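Local coordinates for alanine racemase (Corynebacterium glutamicum, PDB 2DY3), which binds pyridoxal-5'-phosphate as a member of the alanine racemase family, with an N-terminal TIM-barrel-type domain and a C-terminal mainly beta domain, at residues 20-24 with 201-205; 27-32 with 210-216; 287-291 with 306-310. All coordinates share one frame; numbering follows the deposited sequence.

Contact 1. Residues 20-24 with 201-205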
loop_
_atom_site.group_PDB
_atom_site.type_symbol
_atom_site.label_atom_id
_atom_site.label_comp_id
_atom_site.label_asym_id
_atom_site.label_seq_id
_atom_site.Cartn_x
_atom_site.Cartn_y
_atom_site.Cartn_z
ATOM N N LEU B 20 21.444 -16.263 9.780
ATOM C CA LEU B 20 21.941 -14.973 10.236
ATOM C C LEU B 20 22.543 -15.112 11.632
ATOM O O LEU B 20 23.535 -14.456 11.958
ATOM C CB LEU B 20 20.815 -13.935 10.245
ATOM C CG LEU B 20 20.223 -13.572 8.882
ATOM C CD1 LEU B 20 19.150 -12.521 9.055
ATOM C CD2 LEU B 20 21.317 -13.054 7.960
ATOM N N LYS B 21 21.946 -15.972 12.451
ATOM C CA LYS B 21 22.440 -16.186 13.802
ATOM C C LYS B 21 23.843 -16.790 13.724
ATOM O O LYS B 21 24.759 -16.352 14.419
ATOM C CB LYS B 21 21.499 -17.117 14.576
ATOM C CG LYS B 21 21.734 -17.120 16.081
ATOM C CD LYS B 21 21.567 -15.716 16.657
ATOM C CE LYS B 21 21.945 -15.651 18.131
ATOM N NZ LYS B 21 21.044 -16.467 18.978
ATOM N N GLN B 22 24.019 -17.789 12.866
ATOM C CA GLN B 22 25.332 -18.405 12.725
ATOM C C GLN B 22 26.356 -17.363 12.273
ATOM O O GLN B 22 27.463 -17.305 12.802
ATOM C CB GLN B 22 25.284 -19.560 11.721
ATOM C CG GLN B 22 26.595 -20.336 11.634
ATOM C CD GLN B 22 26.973 -21.000 12.956
ATOM O OE1 GLN B 22 28.091 -21.499 13.121
ATOM N NE2 GLN B 22 26.035 -21.016 13.900
ATOM N N MET B 23 25.975 -16.533 11.307
ATOM C CA MET B 23 26.858 -15.490 10.783
ATOM C C MET B 23 27.207 -14.389 11.788
ATOM O O MET B 23 28.248 -13.742 11.669
ATOM C CB MET B 23 26.230 -14.833 9.552
ATOM C CG MET B 23 26.152 -15.718 8.324
ATOM S SD MET B 23 25.402 -14.841 6.940
ATOM C CE MET B 23 26.739 -13.744 6.470
ATOM N N ALA B 24 26.333 -14.159 12.762
ATOM C CA ALA B 24 26.582 -13.119 13.753
ATOM C C ALA B 24 27.644 -13.538 14.764
ATOM O O ALA B 24 28.377 -12.704 15.288
ATOM C CB ALA B 24 25.285 -12.761 14.470
ATOM N N ALA B 201 25.868 -4.255 4.936
ATOM C CA ALA B 201 27.112 -4.183 5.694
ATOM C C ALA B 201 27.389 -5.494 6.434
ATOM O O ALA B 201 28.510 -5.999 6.414
ATOM C CB ALA B 201 27.053 -3.022 6.686
ATOM N N PHE B 202 26.362 -6.038 7.080
ATOM C CA PHE B 202 26.483 -7.286 7.830
ATOM C C PHE B 202 26.971 -8.444 6.969
ATOM O O PHE B 202 27.821 -9.225 7.388
ATOM C CB PHE B 202 25.134 -7.658 8.452
ATOM C CG PHE B 202 25.130 -8.988 9.162
ATOM C CD1 PHE B 202 26.008 -9.239 10.205
ATOM C CD2 PHE B 202 24.226 -9.976 8.803
ATOM C CE1 PHE B 202 25.984 -10.454 10.880
ATOM C CE2 PHE B 202 24.193 -11.190 9.470
ATOM C CZ PHE B 202 25.073 -11.429 10.512
ATOM N N LEU B 203 26.425 -8.557 5.765
ATOM C CA LEU B 203 26.802 -9.639 4.867
ATOM C C LEU B 203 28.118 -9.395 4.134
ATOM O O LEU B 203 28.450 -10.139 3.214
ATOM C CB LEU B 203 25.692 -9.885 3.836
ATOM C CG LEU B 203 24.316 -10.349 4.334
ATOM C CD1 LEU B 203 23.375 -10.505 3.146
ATOM C CD2 LEU B 203 24.444 -11.669 5.085
ATOM N N THR B 204 28.864 -8.365 4.529
ATOM C CA THR B 204 30.137 -8.073 3.866
ATOM C C THR B 204 31.205 -7.402 4.731
ATOM O O THR B 204 32.354 -7.285 4.313
ATOM C CB THR B 204 29.930 -7.187 2.621
ATOM O OG1 THR B 204 31.190 -6.985 1.968
ATOM C CG2 THR B 204 29.364 -5.834 3.018
ATOM N N ARG B 205 30.832 -6.959 5.927
ATOM C CA ARG B 205 31.779 -6.292 6.821
ATOM C C ARG B 205 31.732 -6.907 8.217
ATOM O O ARG B 205 31.104 -6.358 9.127
ATOM C CB ARG B 205 31.462 -4.794 6.915
ATOM C CG ARG B 205 31.706 -4.010 5.637
ATOM C CD ARG B 205 33.183 -3.980 5.291
ATOM N NE ARG B 205 33.968 -3.193 6.239
ATOM C CZ ARG B 205 34.025 -1.864 6.251
ATOM N NH1 ARG B 205 33.341 -1.154 5.362
ATOM N NH2 ARG B 205 34.774 -1.242 7.150
#
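Phe202 pushes its ring, edge first, against helix 10-24 and meets Leu20, Met23 and Ala24. This contact belongs to the outer layer of the N-terminal TIM-barrel-type domain, where helix 10-24 packs on the end of the short helix 199-202. CG of Phe202 lies anti to the backbone N (chi1 176°), and the ring reaches straight across to the facing helix. Its leading edge is CZ and CE2. Leu20 CD2 lies in the ring plane, 3.7 Å from Phe202 CE2. Ala24 N also sits at this edge. That N-H is already used inside the helix, with Ala24 N bonded to Leu20 O at 2.9 Å. Met23 comes in obliquely, its CB 3.7 Å from Phe202 CZ. The sulfur makes a Met-aromatic contact: Met23 SD is 5.5 Å from the centroid of the Phe202 ring, 46° off the normal. The chain bends at the CG-SD bond (chi3 74°) and carries its methyl toward Leu203, the first residue past helix 199-202. Met23 and Leu203 cross at about a right angle. Elsewhere the Phe202 ring meets that of His209, and Leu203 touches Pro224. The fit is tight at the far end, with Met23 CE 3.4 Å from Leu203 CD2.

Contact 2. Residues 27-32 with 210-216. With PLP (pyridoxal-5'-phosphate), chain F.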
loop_
_atom_site.group_PDB
_atom_site.type_symbol
_atom_site.label_atom_id
_atom_site.label_comp_id
_atom_site.label_asym_id
_atom_site.label_seq_id
_atom_site.Cartn_x
_atom_site.Cartn_y
_atom_site.Cartn_z
ATOM N N ALA B 27 28.205 -11.709 18.385
ATOM C CA ALA B 27 27.415 -10.479 18.336
ATOM C C ALA B 27 25.931 -10.780 18.482
ATOM O O ALA B 27 25.452 -11.819 18.030
ATOM C CB ALA B 27 27.669 -9.746 17.022
ATOM N N LYS B 28 25.200 -9.872 19.120
ATOM C CA LYS B 28 23.764 -10.062 19.296
ATOM C C LYS B 28 23.052 -9.823 17.970
ATOM O O LYS B 28 23.525 -9.053 17.138
ATOM C CB LYS B 28 23.234 -9.112 20.370
ATOM C CG LYS B 28 23.808 -9.395 21.752
ATOM C CD LYS B 28 23.301 -8.411 22.794
ATOM C CE LYS B 28 23.858 -8.750 24.173
ATOM N NZ LYS B 28 23.381 -7.812 25.230
ATOM N N LEU B 29 21.919 -10.490 17.782
ATOM C CA LEU B 29 21.148 -10.371 16.553
ATOM C C LEU B 29 19.846 -9.603 16.750
ATOM O O LEU B 29 18.916 -10.113 17.360
ATOM C CB LEU B 29 20.808 -11.765 16.013
ATOM C CG LEU B 29 20.799 -12.079 14.511
ATOM C CD1 LEU B 29 19.825 -13.223 14.280
ATOM C CD2 LEU B 29 20.404 -10.878 13.678
ATOM N N MET B 30 19.786 -8.375 16.240
ATOM C CA MET B 30 18.565 -7.575 16.325
ATOM C C MET B 30 17.858 -7.714 14.988
ATOM O O MET B 30 18.417 -7.373 13.950
ATOM C CB MET B 30 18.869 -6.094 16.564
ATOM C CG MET B 30 17.607 -5.222 16.586
ATOM S SD MET B 30 17.924 -3.461 16.870
ATOM C CE MET B 30 17.775 -3.412 18.679
ATOM N N ALA B 31 16.634 -8.219 15.013
ATOM C CA ALA B 31 15.871 -8.396 13.783
ATOM C C ALA B 31 15.035 -7.156 13.482
ATOM O O ALA B 31 14.171 -6.773 14.271
ATOM C CB ALA B 31 14.963 -9.621 13.904
ATOM N N VAL B 32 15.287 -6.527 12.340
ATOM C CA VAL B 32 14.519 -5.339 11.984
ATOM C C VAL B 32 13.215 -5.761 11.322
ATOM O O VAL B 32 13.210 -6.254 10.195
ATOM C CB VAL B 32 15.316 -4.408 11.040
ATOM C CG1 VAL B 32 14.454 -3.215 10.632
ATOM C CG2 VAL B 32 16.573 -3.927 11.740
ATOM N N MET B 210 30.607 -5.259 15.833
ATOM C CA MET B 210 30.513 -4.627 17.142
ATOM C C MET B 210 29.801 -5.583 18.089
ATOM O O MET B 210 29.999 -6.789 18.001
ATOM C CB MET B 210 29.753 -3.305 17.028
ATOM C CG MET B 210 30.374 -2.365 16.020
ATOM S SD MET B 210 29.694 -0.715 16.073
ATOM C CE MET B 210 30.631 -0.027 17.437
ATOM N N GLU B 211 28.968 -5.069 18.987
ATOM C CA GLU B 211 28.269 -5.951 19.925
ATOM C C GLU B 211 26.940 -6.454 19.375
ATOM O O GLU B 211 26.374 -7.430 19.876
ATOM C CB GLU B 211 28.001 -5.241 21.255
ATOM C CG GLU B 211 29.233 -4.842 22.062
ATOM C CD GLU B 211 29.888 -3.574 21.545
ATOM O OE1 GLU B 211 29.209 -2.796 20.839
ATOM O OE2 GLU B 211 31.075 -3.349 21.862
ATOM N N MET B 212 26.437 -5.787 18.344
ATOM C CA MET B 212 25.157 -6.174 17.775
ATOM C C MET B 212 25.037 -5.740 16.321
ATOM O O MET B 212 25.598 -4.721 15.921
ATOM C CB MET B 212 24.026 -5.551 18.608
ATOM C CG MET B 212 22.599 -5.984 18.245
ATOM S SD MET B 212 21.357 -5.252 19.368
ATOM C CE MET B 212 21.056 -6.597 20.472
ATOM N N VAL B 213 24.315 -6.537 15.538
ATOM C CA VAL B 213 24.073 -6.247 14.132
ATOM C C VAL B 213 22.551 -6.191 13.983
ATOM O O VAL B 213 21.833 -6.878 14.708
ATOM C CB VAL B 213 24.657 -7.353 13.216
ATOM C CG1 VAL B 213 26.159 -7.478 13.452
ATOM C CG2 VAL B 213 23.970 -8.686 13.489
ATOM N N ARG B 214 22.053 -5.369 13.063
ATOM C CA ARG B 214 20.612 -5.259 12.887
ATOM C C ARG B 214 20.146 -5.362 11.452
ATOM O O ARG B 214 19.781 -4.366 10.829
ATOM C CB ARG B 214 20.085 -3.955 13.497
ATOM C CG ARG B 214 20.766 -2.698 13.018
ATOM C CD ARG B 214 19.954 -1.463 13.403
ATOM N NE ARG B 214 20.658 -0.212 13.118
ATOM C CZ ARG B 214 21.263 0.076 11.968
ATOM N NH1 ARG B 214 21.272 -0.795 10.966
ATOM N NH2 ARG B 214 21.837 1.256 11.801
ATOM N N PRO B 215 20.144 -6.581 10.909
ATOM C CA PRO B 215 19.702 -6.760 9.530
ATOM C C PRO B 215 18.189 -6.922 9.457
ATOM O O PRO B 215 17.554 -7.422 10.391
ATOM C CB PRO B 215 20.443 -8.019 9.096
ATOM C CG PRO B 215 20.474 -8.832 10.351
ATOM C CD PRO B 215 20.766 -7.811 11.437
ATOM N N GLY B 216 17.617 -6.472 8.349
ATOM C CA GLY B 216 16.190 -6.615 8.158
ATOM C C GLY B 216 15.959 -7.490 6.940
ATOM O O GLY B 216 15.563 -8.654 7.047
HETATM N N1 PLP F . 18.464 -0.103 10.841
HETATM C C2 PLP F . 17.642 1.011 10.650
HETATM C C2A PLP F . 17.850 2.247 11.509
HETATM C C3 PLP F . 16.640 0.958 9.651
HETATM O O3 PLP F . 15.822 2.049 9.440
HETATM C C4 PLP F . 16.483 -0.228 8.868
HETATM C C4A PLP F . 15.428 -0.332 7.737
HETATM C C5 PLP F . 17.367 -1.340 9.098
HETATM C C6 PLP F . 18.336 -1.257 10.084
HETATM C C5A PLP F . 17.293 -2.610 8.306
HETATM O O4P PLP F . 18.040 -2.502 7.102
HETATM P P PLP F . 18.206 -3.656 5.974
HETATM O O1P PLP F . 16.881 -4.096 5.554
HETATM O O2P PLP F . 18.935 -2.942 4.925
HETATM O O3P PLP F . 18.973 -4.710 6.674
#
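Arg214, packed through its CB against Met30 and Val32, receives the pyridine ring of pyridoxal-5'-phosphate edge-on over one guanidinium face, the two planes nearly perpendicular. The contact is the parallel seam that closes the TIM-type barrel: strand 28-32, the first, lies beside 212-213, the last. PLP C2 and N1 lie over that guanidinium face, and Arg214 NH1, 2.9 Å from PLP N1, approaches across it. Arg214 CG sits between the backbone N and the carbonyl carbon (chi1 54°), and the extended chain carries the guanidinium to the pyridine edge. An arginine here is a known feature of alanine racemases. The Pro215 ring meets Leu29 at about a right angle, with Pro215 CD 3.8 Å from Leu29 CD2. Four backbone bonds hold the seam: Lys28 N-Glu211 O, Val213 N-Lys28 O, Met30 N-Val213 O and Val32 N-Pro215 O. Lys28 and Met212 share one sheet face, where Met212 CE is tight against Lys28 CB at 3.3 Å. Leu29 and Val213 share the other. Val32 lays both methyls on one side of PLP: CG1 is 3.7 Å from PLP C5A and CG2 3.6 Å from PLP C6. Ser199 N and Leu217 N also bond PLP. Gly216 N donates to PLP O3P at 2.8 Å (N-H...O 159°).

Contact 3. Residues 287-291 with 306-310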
loop_
_atom_site.group_PDB
_atom_site.type_symbol
_atom_site.label_atom_id
_atom_site.label_comp_id
_atom_site.label_asym_id
_atom_site.label_seq_id
_atom_site.Cartn_x
_atom_site.Cartn_y
_atom_site.Cartn_z
ATOM N N PHE B 287 7.224 -6.248 -17.315
ATOM C CA PHE B 287 7.337 -7.559 -16.696
ATOM C C PHE B 287 6.353 -8.588 -17.219
ATOM O O PHE B 287 5.444 -8.272 -17.984
ATOM C CB PHE B 287 7.129 -7.421 -15.191
ATOM C CG PHE B 287 5.690 -7.227 -14.804
ATOM C CD1 PHE B 287 4.945 -8.283 -14.303
ATOM C CD2 PHE B 287 5.075 -5.998 -14.969
ATOM C CE1 PHE B 287 3.610 -8.114 -13.974
ATOM C CE2 PHE B 287 3.741 -5.824 -14.641
ATOM C CZ PHE B 287 3.010 -6.881 -14.145
ATOM N N SER B 288 6.554 -9.818 -16.761
ATOM C CA SER B 288 5.718 -10.955 -17.116
ATOM C C SER B 288 5.354 -11.661 -15.812
ATOM O O SER B 288 6.074 -11.553 -14.821
ATOM C CB SER B 288 6.498 -11.945 -17.988
ATOM O OG SER B 288 7.051 -11.325 -19.137
ATOM N N VAL B 289 4.227 -12.362 -15.806
ATOM C CA VAL B 289 3.835 -13.122 -14.635
ATOM C C VAL B 289 4.144 -14.555 -15.052
ATOM O O VAL B 289 4.415 -14.817 -16.227
ATOM C CB VAL B 289 2.327 -12.983 -14.316
ATOM C CG1 VAL B 289 1.952 -11.511 -14.198
ATOM C CG2 VAL B 289 1.501 -13.663 -15.375
ATOM N N THR B 290 4.113 -15.482 -14.107
ATOM C CA THR B 290 4.413 -16.862 -14.443
ATOM C C THR B 290 3.270 -17.792 -14.070
ATOM O O THR B 290 2.886 -17.882 -12.903
ATOM C CB THR B 290 5.684 -17.356 -13.725
ATOM O OG1 THR B 290 5.408 -17.516 -12.328
ATOM C CG2 THR B 290 6.808 -16.363 -13.887
ATOM N N ILE B 291 2.742 -18.486 -15.073
ATOM C CA ILE B 291 1.659 -19.435 -14.871
ATOM C C ILE B 291 2.211 -20.834 -15.159
ATOM O O ILE B 291 2.592 -21.142 -16.283
ATOM C CB ILE B 291 0.480 -19.135 -15.813
ATOM C CG1 ILE B 291 -0.060 -17.730 -15.531
ATOM C CG2 ILE B 291 -0.618 -20.174 -15.623
ATOM C CD1 ILE B 291 -1.211 -17.311 -16.429
ATOM N N GLN B 306 -7.200 -4.368 -11.894
ATOM C CA GLN B 306 -6.624 -5.442 -12.684
ATOM C C GLN B 306 -5.664 -5.009 -13.790
ATOM O O GLN B 306 -5.551 -3.826 -14.118
ATOM C CB GLN B 306 -7.771 -6.254 -13.312
ATOM C CG GLN B 306 -8.875 -5.372 -13.916
ATOM C CD GLN B 306 -9.992 -6.158 -14.589
ATOM O OE1 GLN B 306 -10.659 -6.984 -13.964
ATOM N NE2 GLN B 306 -10.204 -5.894 -15.873
ATOM N N PHE B 307 -4.956 -5.991 -14.341
ATOM C CA PHE B 307 -4.056 -5.759 -15.462
ATOM C C PHE B 307 -4.175 -6.968 -16.378
ATOM O O PHE B 307 -4.718 -8.004 -15.983
ATOM C CB PHE B 307 -2.600 -5.541 -15.022
ATOM C CG PHE B 307 -1.943 -6.740 -14.398
ATOM C CD1 PHE B 307 -1.934 -6.903 -13.022
ATOM C CD2 PHE B 307 -1.266 -7.667 -15.184
ATOM C CE1 PHE B 307 -1.263 -7.957 -12.443
ATOM C CE2 PHE B 307 -0.592 -8.726 -14.607
ATOM C CZ PHE B 307 -0.589 -8.871 -13.235
ATOM N N VAL B 308 -3.669 -6.841 -17.598
ATOM C CA VAL B 308 -3.785 -7.915 -18.576
ATOM C C VAL B 308 -2.439 -8.458 -19.035
ATOM O O VAL B 308 -1.435 -7.741 -19.057
ATOM C CB VAL B 308 -4.561 -7.412 -19.823
ATOM C CG1 VAL B 308 -4.924 -8.572 -20.731
ATOM C CG2 VAL B 308 -5.799 -6.647 -19.381
ATOM N N ILE B 309 -2.437 -9.734 -19.404
ATOM C CA ILE B 309 -1.233 -10.393 -19.897
ATOM C C ILE B 309 -1.579 -11.069 -21.220
ATOM O O ILE B 309 -2.727 -11.484 -21.436
ATOM C CB ILE B 309 -0.721 -11.469 -18.904
ATOM C CG1 ILE B 309 -1.757 -12.588 -18.760
ATOM C CG2 ILE B 309 -0.452 -10.840 -17.544
ATOM C CD1 ILE B 309 -1.274 -13.749 -17.908
ATOM N N SER B 310 -0.595 -11.172 -22.108
ATOM C CA SER B 310 -0.825 -11.804 -23.396
ATOM C C SER B 310 -0.395 -13.264 -23.362
ATOM O O SER B 310 0.710 -13.598 -22.935
ATOM C CB SER B 310 -0.082 -11.059 -24.514
ATOM O OG SER B 310 1.306 -10.983 -24.256
#
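The C-terminal domain is built largely on a curled mixed beta sheet, and this contact lies inside the curl. Strands 288-291 and 307-312 are not neighbours in the sheet. Strand 294-299 pairs with both, and the curl brings them face to face. The short segments 288-291 and 307-310 run at 70° to each other, and their axes come within 8.2 Å. Val289 and Ile291, and Phe307 and Ile309, point toward the other strand. Phe287, just before strand 288-291, brings only its ring end in. All five are buried, and all the contacts are apolar.

The aromatic pair is T-shaped. Phe287 aims its edge at the face of Phe307, with centroids 5.7 Å apart and planes at 66°. The tip atom Phe287 CZ sits over that face, offset toward the rim, 4.1 Å from Phe307 CE2. The Val289 and Phe307 side chains approach from opposite directions, and Val289 CG1 meets the ring edge in plane, 3.8 Å from Phe307 CZ. Chi1 of Val289 (-54°) sets CG1 beside the backbone N, toward Phe307, and leaves CG2 for Ile309. Val289 CG2 is 3.8 Å from Ile309 CD1, and these side chains cross at about a right angle.

Phe337 adds another edge-to-face partner for Phe287, while Ala324 of strand 323-325 packs against Val289 and Ile291. Val308, which takes no part in this contact, packs on Arg129 of the second subunit. The cluster ends where two isoleucine tips meet, Ile291 CD1 lying 3.9 Å from Ile309 CD1.

Contacts 1 and 2 adjoin in the N-terminal domain, their centres 9 Å apart. Helix 10-24 leads into strand 28-32, and helix 199-202 is followed by strand 212-213, so both contacts join the same two parts of the chain, once through the outer helices and once through the barrel strands. Phe202 touches Val213 and Leu20 touches Pro215, linking the layers. Contact 3 stands apart in the C-terminal domain, about 24 Å from either at the nearest atoms. All three are mostly buried, though Met23 is partly exposed and Lys28 exposed. Contacts 1 and 3 rest on apolar side chains and aromatic edges. Contact 2 instead relies on backbone hydrogen bonds and helps to line the pyridoxal-5'-phosphate pocket.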